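Local coordinates for protein F420-reducing hydrogenase, subunit beta (Methanothermobacter marburgensis, PDB 4OMF) that serves as the FAD- and iron-sulfur-carrying subunit of the F420-reducing hydrogenase, where it probably passes electrons to coenzyme F420, at residues L33-A36 with L37-I41; G51-F54 with W55-Q58; F138-T141 with S142-F146. All coordinates share one frame; numbering follows the deposited sequence. Where two conformers were deposited one is given.

Overall arrangement
Interactions 2 and 3 are neighbours, with centres 13 Å apart, whereas interaction 1 lies well away from both. Interaction 1, partly buried, closes helix 28-39 and relies on backbone bonds, an aliphatic chain over a tyrosine ring and a glycine-based helix end. Interaction 2 is the surface turn between strands 44-51 and 56-62, held by one backbone bond, methylene packing and a bridging water. Interaction 3, the buried one, opens helix 140-150 with aromatic and aliphatic packing. The last two are joined by a probable hydrogen bond, Tyr140 OH lying 2.7 Å from Phe54 O, so the helix start meets the hairpin turn.

Interaction 1: L33-A36 with L37-I41; sequences LAYA and LDEGI
Tyr35 and Glu39, one helical turn apart, meet through the glutamate's methylene chain: CG lies over one face of the phenol ring, offset toward the rim, 3.7 Å from the Tyr35 ring centroid. This is a CH-pi contact made by the aliphatic part of an otherwise polar residue. Glu39 CG stands anti to its own carbonyl carbon (chi1 -72°) and the chain bends at chi2, folding it back over the ring; the carboxylate plane is 18° from the ring's. On the Tyr35 ring, CE2 also touches Ile41 CD1 at 4.3 Å. Alanine suits the next position, where the small methyl Ala36 CB lies 4.0 Å from Ile41 CB.

The backbone of helix 28-39 carries these side chains, with Glu39 N bonded to Tyr35 O at 2.9 Å and equivalent bonds from Leu37 N to Leu33 O and from Asp38 N to Ala34 O. The helix ends in a Schellman motif. Gly40 takes a positive phi of 77°, at which a CB would jam against the carbonyl oxygen of Glu39, and this explains the choice of residue. Two bonds run back into the last turn: Gly40 N to Leu37 O at 3.1 Å, and Ile41 N to Ala36 O, weak and bent, at 2.8 Å.

Farther out, Gln232 of helix 224-235 hydrogen-bonds Tyr35 OH and thereby fixes the far end of the ring, while Ile229 of the same helix packs on Ile41. Leu68 of helix 65-70 covers Leu33, Ala34 and Leu37, a patch whose apolar residues suit helix-to-helix packing, and the side chain of Leu33 comes within about 5 Å of the bound FAD.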
ATOM      1  N   LEU C  33     -37.528  -6.392  14.307  1.00 21.05           N
ATOM      2  CA  LEU C  33     -36.645  -7.369  13.676  1.00 19.70           C
ATOM      3  C   LEU C  33     -37.050  -8.767  14.111  1.00 19.87           C
ATOM      4  O   LEU C  33     -37.024  -9.714  13.318  1.00 20.86           O
ATOM      5  CB  LEU C  33     -35.167  -7.109  14.028  1.00 18.85           C
ATOM      6  CG  LEU C  33     -34.593  -5.835  13.391  1.00 18.87           C
ATOM      7  CD1 LEU C  33     -33.182  -5.562  13.930  1.00 21.99           C
ATOM      8  CD2 LEU C  33     -34.599  -5.923  11.883  1.00 23.00           C
ATOM      9  N   ALA C  34     -37.440  -8.900  15.373  1.00 22.28           N
ATOM     10  CA  ALA C  34     -37.849 -10.217  15.878  1.00 25.72           C
ATOM     11  C   ALA C  34     -39.129 -10.679  15.194  1.00 24.88           C
ATOM     12  O   ALA C  34     -39.284 -11.855  14.867  1.00 25.64           O
ATOM     13  CB  ALA C  34     -38.042 -10.186  17.394  1.00 26.11           C
ATOM     14  N   TYR C  35     -40.051  -9.748  14.975  1.00 22.43           N
ATOM     15  CA  TYR C  35     -41.302 -10.084  14.314  1.00 20.07           C
ATOM     16  C   TYR C  35     -41.035 -10.506  12.867  1.00 22.01           C
ATOM     17  O   TYR C  35     -41.578 -11.512  12.389  1.00 23.82           O
ATOM     18  CB  TYR C  35     -42.266  -8.898  14.342  1.00 22.20           C
ATOM     19  CG  TYR C  35     -43.472  -9.129  13.483  1.00 22.62           C
ATOM     20  CD1 TYR C  35     -44.461 -10.010  13.895  1.00 24.08           C
ATOM     21  CD2 TYR C  35     -43.618  -8.490  12.255  1.00 22.32           C
ATOM     22  CE1 TYR C  35     -45.573 -10.247  13.126  1.00 32.73           C
ATOM     23  CE2 TYR C  35     -44.734  -8.727  11.469  1.00 32.55           C
ATOM     24  CZ  TYR C  35     -45.706  -9.609  11.918  1.00 33.92           C
ATOM     25  OH  TYR C  35     -46.825  -9.871  11.166  1.00 38.45           O
ATOM     26  N   ALA C  36     -40.228  -9.712  12.170  1.00 23.20           N
ATOM     27  CA  ALA C  36     -39.885 -10.001  10.769  1.00 19.78           C
ATOM     28  C   ALA C  36     -39.189 -11.354  10.637  1.00 22.00           C
ATOM     29  O   ALA C  36     -39.459 -12.123   9.707  1.00 22.54           O
ATOM     30  CB  ALA C  36     -39.008  -8.889  10.200  1.00 17.67           C
ATOM     31  N   LEU C  37     -38.293 -11.649  11.580  1.00 21.83           N
ATOM     32  CA  LEU C  37     -37.603 -12.948  11.598  1.00 22.92           C
ATOM     33  C   LEU C  37     -38.596 -14.100  11.801  1.00 25.78           C
ATOM     34  O   LEU C  37     -38.606 -15.074  11.034  1.00 24.14           O
ATOM     35  CB  LEU C  37     -36.531 -12.953  12.688  1.00 26.04           C
ATOM     36  CG  LEU C  37     -35.653 -14.199  12.804  1.00 28.37           C
ATOM     37  CD1 LEU C  37     -34.839 -14.410  11.528  1.00 25.90           C
ATOM     38  CD2 LEU C  37     -34.739 -14.088  14.014  1.00 24.55           C
ATOM     39  N   ASP C  38     -39.456 -13.981  12.813  1.00 23.02           N
ATOM     40  CA  ASP C  38     -40.435 -15.025  13.096  1.00 23.36           C
ATOM     41  C   ASP C  38     -41.419 -15.232  11.953  1.00 28.18           C
ATOM     42  O   ASP C  38     -41.884 -16.348  11.737  1.00 31.14           O
ATOM     43  CB  ASP C  38     -41.216 -14.704  14.375  1.00 26.06           C
ATOM     44  CG  ASP C  38     -42.207 -15.789  14.744  1.00 38.62           C
ATOM     45  OD1 ASP C  38     -41.771 -16.895  15.137  1.00 42.38           O
ATOM     46  OD2 ASP C  38     -43.429 -15.531  14.657  1.00 46.88           O
ATOM     47  N   GLU C  39     -41.750 -14.161  11.235  1.00 23.55           N
ATOM     48  CA  GLU C  39     -42.686 -14.269  10.114  1.00 24.30           C
ATOM     49  C   GLU C  39     -42.027 -14.721   8.805  1.00 26.59           C
ATOM     50  O   GLU C  39     -42.717 -14.986   7.818  1.00 27.95           O
ATOM     51  CB  GLU C  39     -43.390 -12.936   9.888  1.00 25.87           C
ATOM     52  CG  GLU C  39     -44.401 -12.620  10.962  1.00 35.44           C
ATOM     53  CD  GLU C  39     -45.573 -13.578  10.960  1.00 44.00           C
ATOM     54  OE1 GLU C  39     -46.142 -13.807   9.867  1.00 40.16           O
ATOM     55  OE2 GLU C  39     -45.917 -14.099  12.049  1.00 45.75           O
ATOM     56  N   GLY C  40     -40.701 -14.803   8.792  1.00 25.72           N
ATOM     57  CA  GLY C  40     -39.989 -15.114   7.566  1.00 24.75           C
ATOM     58  C   GLY C  40     -39.868 -13.955   6.585  1.00 31.26           C
ATOM     59  O   GLY C  40     -39.511 -14.149   5.421  1.00 26.63           O
ATOM     60  N   ILE C  41     -40.165 -12.742   7.038  1.00 24.18           N
ATOM     61  CA  ILE C  41     -39.943 -11.563   6.208  1.00 24.07           C
ATOM     62  C   ILE C  41     -38.444 -11.333   6.044  1.00 23.41           C
ATOM     63  O   ILE C  41     -37.973 -10.921   4.978  1.00 23.21           O
ATOM     64  CB  ILE C  41     -40.629 -10.326   6.810  1.00 25.84           C
ATOM     65  CG1 ILE C  41     -42.147 -10.497   6.741  1.00 28.13           C
ATOM     66  CG2 ILE C  41     -40.228  -9.070   6.068  1.00 22.64           C
ATOM     67  CD1 ILE C  41     -42.892  -9.545   7.642  1.00 29.05           C
TER

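Interaction 2: G51-F54 with W55-Q58; sequences GEEF and WKPQ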
ATOM      1  N   GLY C  51     -19.051  -6.843  22.018  1.00 23.02           N
ATOM      2  CA  GLY C  51     -17.706  -6.904  21.462  1.00 21.62           C
ATOM      3  C   GLY C  51     -16.696  -7.392  22.490  1.00 29.89           C
ATOM      4  O   GLY C  51     -17.047  -8.141  23.394  1.00 31.18           O
ATOM      5  N   GLU C  52     -15.450  -6.939  22.364  0.58 31.44           N
ATOM      6  CA  GLU C  52     -14.362  -7.425  23.219  0.58 33.80           C
ATOM      7  C   GLU C  52     -14.034  -6.481  24.381  0.58 32.02           C
ATOM      8  O   GLU C  52     -13.231  -6.816  25.247  0.58 34.12           O
ATOM      9  CB  GLU C  52     -13.103  -7.681  22.381  0.58 38.76           C
ATOM     10  CG  GLU C  52     -12.857  -6.664  21.275  0.58 41.15           C
ATOM     11  CD  GLU C  52     -11.656  -7.022  20.406  0.58 47.08           C
ATOM     12  OE1 GLU C  52     -10.775  -7.774  20.884  0.58 49.04           O
ATOM     13  OE2 GLU C  52     -11.596  -6.553  19.245  0.58 45.79           O
ATOM     14  N   GLU C  53     -14.660  -5.308  24.393  1.00 26.78           N
ATOM     15  CA  GLU C  53     -14.585  -4.386  25.529  1.00 22.43           C
ATOM     16  C   GLU C  53     -16.000  -3.972  25.937  1.00 22.11           C
ATOM     17  O   GLU C  53     -16.907  -3.979  25.107  1.00 22.59           O
ATOM     18  CB  GLU C  53     -13.743  -3.149  25.179  1.00 27.71           C
ATOM     19  CG  GLU C  53     -12.356  -3.461  24.628  1.00 32.23           C
ATOM     20  CD  GLU C  53     -11.433  -4.062  25.666  1.00 45.97           C
ATOM     21  OE1 GLU C  53     -11.658  -3.822  26.875  1.00 46.74           O
ATOM     22  OE2 GLU C  53     -10.488  -4.783  25.278  1.00 52.44           O
ATOM     23  N   PHE C  54     -16.194  -3.633  27.213  1.00 21.98           N
ATOM     24  CA  PHE C  54     -17.507  -3.168  27.669  1.00 22.22           C
ATOM     25  C   PHE C  54     -17.944  -1.939  26.868  1.00 24.25           C
ATOM     26  O   PHE C  54     -17.162  -0.998  26.723  1.00 23.40           O
ATOM     27  CB  PHE C  54     -17.471  -2.825  29.163  1.00 22.62           C
ATOM     28  CG  PHE C  54     -17.270  -4.020  30.049  1.00 27.51           C
ATOM     29  CD1 PHE C  54     -18.298  -4.923  30.247  1.00 33.20           C
ATOM     30  CD2 PHE C  54     -16.057  -4.239  30.680  1.00 28.99           C
ATOM     31  CE1 PHE C  54     -18.119  -6.032  31.064  1.00 36.85           C
ATOM     32  CE2 PHE C  54     -15.874  -5.354  31.501  1.00 36.10           C
ATOM     33  CZ  PHE C  54     -16.906  -6.243  31.686  1.00 38.51           C
ATOM     34  N   TRP C  55     -19.184  -1.960  26.373  1.00 17.49           N
ATOM     35  CA  TRP C  55     -19.795  -0.861  25.611  1.00 22.60           C
ATOM     36  C   TRP C  55     -19.035  -0.533  24.328  1.00 24.03           C
ATOM     37  O   TRP C  55     -19.078   0.594  23.836  1.00 19.39           O
ATOM     38  CB  TRP C  55     -19.928   0.392  26.492  1.00 17.32           C
ATOM     39  CG  TRP C  55     -20.797   0.100  27.641  1.00 20.41           C
ATOM     40  CD1 TRP C  55     -20.406  -0.195  28.921  1.00 23.25           C
ATOM     41  CD2 TRP C  55     -22.212  -0.055  27.605  1.00 20.96           C
ATOM     42  NE1 TRP C  55     -21.508  -0.483  29.693  1.00 20.42           N
ATOM     43  CE2 TRP C  55     -22.629  -0.408  28.908  1.00 20.31           C
ATOM     44  CE3 TRP C  55     -23.176   0.084  26.598  1.00 23.63           C
ATOM     45  CZ2 TRP C  55     -23.972  -0.625  29.234  1.00 24.50           C
ATOM     46  CZ3 TRP C  55     -24.511  -0.127  26.925  1.00 22.20           C
ATOM     47  CH2 TRP C  55     -24.892  -0.487  28.233  1.00 21.01           C
ATOM     48  N   LYS C  56     -18.344  -1.530  23.787  1.00 21.77           N
ATOM     49  CA  LYS C  56     -17.643  -1.370  22.515  1.00 19.10           C
ATOM     50  C   LYS C  56     -18.166  -2.461  21.583  1.00 17.94           C
ATOM     51  O   LYS C  56     -17.562  -3.527  21.475  1.00 19.96           O
ATOM     52  CB  LYS C  56     -16.120  -1.483  22.716  1.00 19.27           C
ATOM     53  CG  LYS C  56     -15.291  -0.873  21.592  1.00 19.79           C
ATOM     54  CD  LYS C  56     -13.829  -0.802  22.016  1.00 25.84           C
ATOM     55  CE  LYS C  56     -12.988  -0.018  21.022  1.00 29.44           C
ATOM     56  NZ  LYS C  56     -12.690  -0.828  19.798  1.00 34.99           N
ATOM     57  N   PRO C  57     -19.289  -2.200  20.913  1.00 19.10           N
ATOM     58  CA  PRO C  57     -19.990  -3.276  20.207  1.00 21.43           C
ATOM     59  C   PRO C  57     -19.280  -3.699  18.929  1.00 21.56           C
ATOM     60  O   PRO C  57     -18.387  -3.013  18.444  1.00 19.62           O
ATOM     61  CB  PRO C  57     -21.356  -2.660  19.888  1.00 20.20           C
ATOM     62  CG  PRO C  57     -21.069  -1.171  19.780  1.00 21.56           C
ATOM     63  CD  PRO C  57     -19.990  -0.907  20.826  1.00 21.50           C
ATOM     64  N   GLN C  58     -19.682  -4.846  18.400  1.00 20.29           N
ATOM     65  CA  GLN C  58     -19.222  -5.295  17.088  1.00 21.28           C
ATOM     66  C   GLN C  58     -20.433  -5.708  16.251  1.00 22.00           C
ATOM     67  O   GLN C  58     -21.338  -6.405  16.747  1.00 22.13           O
ATOM     68  CB  GLN C  58     -18.225  -6.453  17.226  1.00 24.35           C
ATOM     69  CG  GLN C  58     -16.877  -6.029  17.827  1.00 35.91           C
ATOM     70  CD  GLN C  58     -15.997  -5.249  16.838  1.00 47.43           C
ATOM     71  OE1 GLN C  58     -16.165  -5.350  15.611  1.00 50.65           O
ATOM     72  NE2 GLN C  58     -15.054  -4.470  17.370  1.00 47.28           N
TER
HETATM   73  O   HOH W   1     -15.145  -4.450  20.835  1.00 31.54           O
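Glu53 has CG opposite its carbonyl carbon (chi1 -53°) and Lys56 has CG opposite its backbone N (chi1 -160°), torsions that run the two chains alongside each other in one direction. Their methylenes meet with Glu53 CB 3.8 Å from Lys56 CB, at the ends of a type II beta turn that links strands 44-51 and 56-62 as a beta hairpin. Lys56 N closes the turn on Glu53 O at 3.1 Å, approaching from above the carbonyl plane, whereas Glu53 N is buried here without a partner in the model.

Trp55 occupies the turn's third position with a positive phi of 60°, a conformation more often taken by glycine. Phe54 CB touches Trp55 CD1 at 3.9 Å, and the indole NE1 is hydrogen-bonded to Val158 O, so a large ring with one N-H suits a place where the turn is pinned to a neighbouring loop. Replacing Trp55 with an alanine would probably leave Val158 O without this donor and open a gap beside Met155 and Lys75, which the indole now touches.

Lys56 NZ is hydrogen-bonded to a polar side chain of the chain of another protein, and the backbone carbonyl Phe54 O to Tyr140 OH. At the other end, Gly51 has no side chain, and a CB there would clash with Lys56 O, which instead receives a CA-H...O contact from Gly51 CA at 3.4 Å. A water bridges the chain here, accepting from Glu52 N at 2.9 Å and donating to Lys56 O at 2.7 Å, with Gln58 NE2 adding a weak third bond at 3.5 Å.

Interaction 3: F138-T141 with S142-F146; sequences FPYT and SLQTF
Pro139, whose lack of a backbone N-H fits a place ahead of the first turn, holds the N-cap position of helix 140-150 and takes weak bonds on its O from Ser142 N and Leu143 N, after which Gln144 N bonds Tyr140 O at 3.0 Å and Thr145 N bonds Thr141 O at 2.9 Å.

Just before the helix, Phe138 reaches to Phe146 two turns on. The rings form a T-shaped (edge-to-face) pair, planes at 84° and the Phe138 and Phe146 centroids 5.2 Å apart: the CE1-CZ edge of Phe146 is directed at the face of Phe138, with Phe146 CZ 3.7 Å from Phe138 CE1. CG anti to the carbonyl carbon, chi1 -60°, turns the Phe138 ring toward Phe146, and Phe138 CB meets Leu143 CD2 at 4.2 Å. Over the centre of one face of the Phe146 ring sits the backbone oxygen Ser142 O, 3.3 Å above the plane. Phe168 and Tyr187 add further edge-to-face partners for Phe146.

Along another side of the helix, the Gln144 amide crosses the Tyr140 ring at a slant, planes 42° apart, Gln144 NE2 lying 3.6 Å from Tyr140 CE1; Gln144 OE1 is 3.7 Å from Thr141 CG2.

Ser142 OG bonds Tyr187 O of its own chain, while Thr141 OG1 bonds backbone, and Thr145 OG1 a polar side chain, of the chain of another protein. Small hydroxylated residues suit such an interface, allowing close approach while still offering hydrogen bonds. The chemistry implies two attachments: Phe146 holds the helix start to Phe168 and Tyr187 of its own chain, and the two threonines tie it by hydrogen bonds to the chain of another protein.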
ATOM      1  N   PHE C 138     -19.431   9.010  19.113  1.00 18.29           N
ATOM      2  CA  PHE C 138     -18.190   9.249  19.871  1.00 18.06           C
ATOM      3  C   PHE C 138     -17.132   8.165  19.675  1.00 18.89           C
ATOM      4  O   PHE C 138     -17.441   6.980  19.656  1.00 16.53           O
ATOM      5  CB  PHE C 138     -18.490   9.357  21.383  1.00 17.23           C
ATOM      6  CG  PHE C 138     -19.431  10.463  21.740  1.00 18.13           C
ATOM      7  CD1 PHE C 138     -18.962  11.764  21.911  1.00 18.39           C
ATOM      8  CD2 PHE C 138     -20.790  10.220  21.880  1.00 19.86           C
ATOM      9  CE1 PHE C 138     -19.830  12.811  22.220  1.00 18.17           C
ATOM     10  CE2 PHE C 138     -21.666  11.264  22.182  1.00 20.85           C
ATOM     11  CZ  PHE C 138     -21.177  12.561  22.357  1.00 21.31           C
ATOM     12  N   PRO C 139     -15.860   8.570  19.535  1.00 21.68           N
ATOM     13  CA  PRO C 139     -14.828   7.531  19.651  1.00 17.54           C
ATOM     14  C   PRO C 139     -14.913   6.896  21.051  1.00 17.96           C
ATOM     15  O   PRO C 139     -15.403   7.515  22.001  1.00 18.33           O
ATOM     16  CB  PRO C 139     -13.514   8.289  19.442  1.00 22.68           C
ATOM     17  CG  PRO C 139     -13.908   9.603  18.796  1.00 21.43           C
ATOM     18  CD  PRO C 139     -15.301   9.907  19.264  1.00 23.75           C
ATOM     19  N   TYR C 140     -14.454   5.661  21.169  1.00 15.31           N
ATOM     20  CA  TYR C 140     -14.542   4.942  22.430  1.00 18.21           C
ATOM     21  C   TYR C 140     -13.802   5.680  23.562  1.00 21.43           C
ATOM     22  O   TYR C 140     -14.285   5.735  24.702  1.00 16.69           O
ATOM     23  CB  TYR C 140     -13.991   3.525  22.277  1.00 18.74           C
ATOM     24  CG  TYR C 140     -14.210   2.644  23.505  1.00 17.28           C
ATOM     25  CD1 TYR C 140     -13.133   2.219  24.291  1.00 21.98           C
ATOM     26  CD2 TYR C 140     -15.491   2.245  23.869  1.00 18.21           C
ATOM     27  CE1 TYR C 140     -13.326   1.406  25.413  1.00 23.56           C
ATOM     28  CE2 TYR C 140     -15.705   1.430  24.995  1.00 19.61           C
ATOM     29  CZ  TYR C 140     -14.614   1.028  25.760  1.00 20.22           C
ATOM     30  OH  TYR C 140     -14.802   0.216  26.847  1.00 21.36           O
ATOM     31  N   THR C 141     -12.657   6.286  23.245  1.00 16.07           N
ATOM     32  CA  THR C 141     -11.899   7.016  24.261  1.00 16.50           C
ATOM     33  C   THR C 141     -12.669   8.216  24.808  1.00 16.62           C
ATOM     34  O   THR C 141     -12.504   8.575  25.968  1.00 21.19           O
ATOM     35  CB  THR C 141     -10.544   7.511  23.730  1.00 17.22           C
ATOM     36  OG1 THR C 141     -10.743   8.035  22.412  1.00 20.45           O
ATOM     37  CG2 THR C 141      -9.529   6.370  23.700  1.00 17.96           C
ATOM     38  N   SER C 142     -13.515   8.826  23.978  1.00 16.36           N
ATOM     39  CA  SER C 142     -14.358   9.907  24.460  1.00 16.51           C
ATOM     40  C   SER C 142     -15.364   9.376  25.466  1.00 18.53           C
ATOM     41  O   SER C 142     -15.577   9.993  26.497  1.00 17.73           O
ATOM     42  CB  SER C 142     -15.085  10.598  23.304  1.00 17.89           C
ATOM     43  OG  SER C 142     -14.157  11.396  22.591  1.00 18.69           O
ATOM     44  N   LEU C 143     -15.976   8.227  25.183  1.00 16.69           N
ATOM     45  CA  LEU C 143     -16.860   7.631  26.201  1.00 17.47           C
ATOM     46  C   LEU C 143     -16.103   7.381  27.495  1.00 17.77           C
ATOM     47  O   LEU C 143     -16.612   7.656  28.584  1.00 17.17           O
ATOM     48  CB  LEU C 143     -17.490   6.335  25.711  1.00 16.97           C
ATOM     49  CG  LEU C 143     -18.537   6.434  24.610  1.00 17.39           C
ATOM     50  CD1 LEU C 143     -19.198   5.051  24.432  1.00 20.22           C
ATOM     51  CD2 LEU C 143     -19.568   7.495  24.962  1.00 23.98           C
ATOM     52  N   GLN C 144     -14.870   6.892  27.386  1.00 18.67           N
ATOM     53  CA  GLN C 144     -14.062   6.678  28.578  1.00 17.37           C
ATOM     54  C   GLN C 144     -13.806   7.971  29.344  1.00 18.50           C
ATOM     55  O   GLN C 144     -13.828   7.972  30.575  1.00 20.24           O
ATOM     56  CB  GLN C 144     -12.729   6.010  28.211  1.00 19.77           C
ATOM     57  CG  GLN C 144     -12.864   4.530  27.935  1.00 21.04           C
ATOM     58  CD  GLN C 144     -11.580   3.934  27.424  1.00 23.19           C
ATOM     59  OE1 GLN C 144     -10.910   4.535  26.585  1.00 21.33           O
ATOM     60  NE2 GLN C 144     -11.214   2.749  27.934  1.00 23.37           N
ATOM     61  N   THR C 145     -13.548   9.066  28.630  1.00 20.10           N
ATOM     62  CA  THR C 145     -13.385  10.360  29.301  1.00 18.05           C
ATOM     63  C   THR C 145     -14.650  10.727  30.084  1.00 18.20           C
ATOM     64  O   THR C 145     -14.565  11.126  31.241  1.00 19.39           O
ATOM     65  CB  THR C 145     -13.069  11.506  28.319  1.00 21.79           C
ATOM     66  OG1 THR C 145     -11.814  11.250  27.674  1.00 21.57           O
ATOM     67  CG2 THR C 145     -12.958  12.846  29.082  1.00 18.58           C
ATOM     68  N   PHE C 146     -15.814  10.558  29.460  1.00 17.85           N
ATOM     69  CA  PHE C 146     -17.066  10.857  30.149  1.00 18.18           C
ATOM     70  C   PHE C 146     -17.203   9.998  31.397  1.00 22.25           C
ATOM     71  O   PHE C 146     -17.474  10.507  32.482  1.00 20.50           O
ATOM     72  CB  PHE C 146     -18.285  10.622  29.242  1.00 20.08           C
ATOM     73  CG  PHE C 146     -18.240  11.376  27.933  1.00 21.52           C
ATOM     74  CD1 PHE C 146     -19.010  10.964  26.863  1.00 22.64           C
ATOM     75  CD2 PHE C 146     -17.445  12.497  27.782  1.00 17.55           C
ATOM     76  CE1 PHE C 146     -18.974  11.648  25.654  1.00 25.41           C
ATOM     77  CE2 PHE C 146     -17.400  13.172  26.576  1.00 17.93           C
ATOM     78  CZ  PHE C 146     -18.165  12.751  25.517  1.00 19.42           C
TER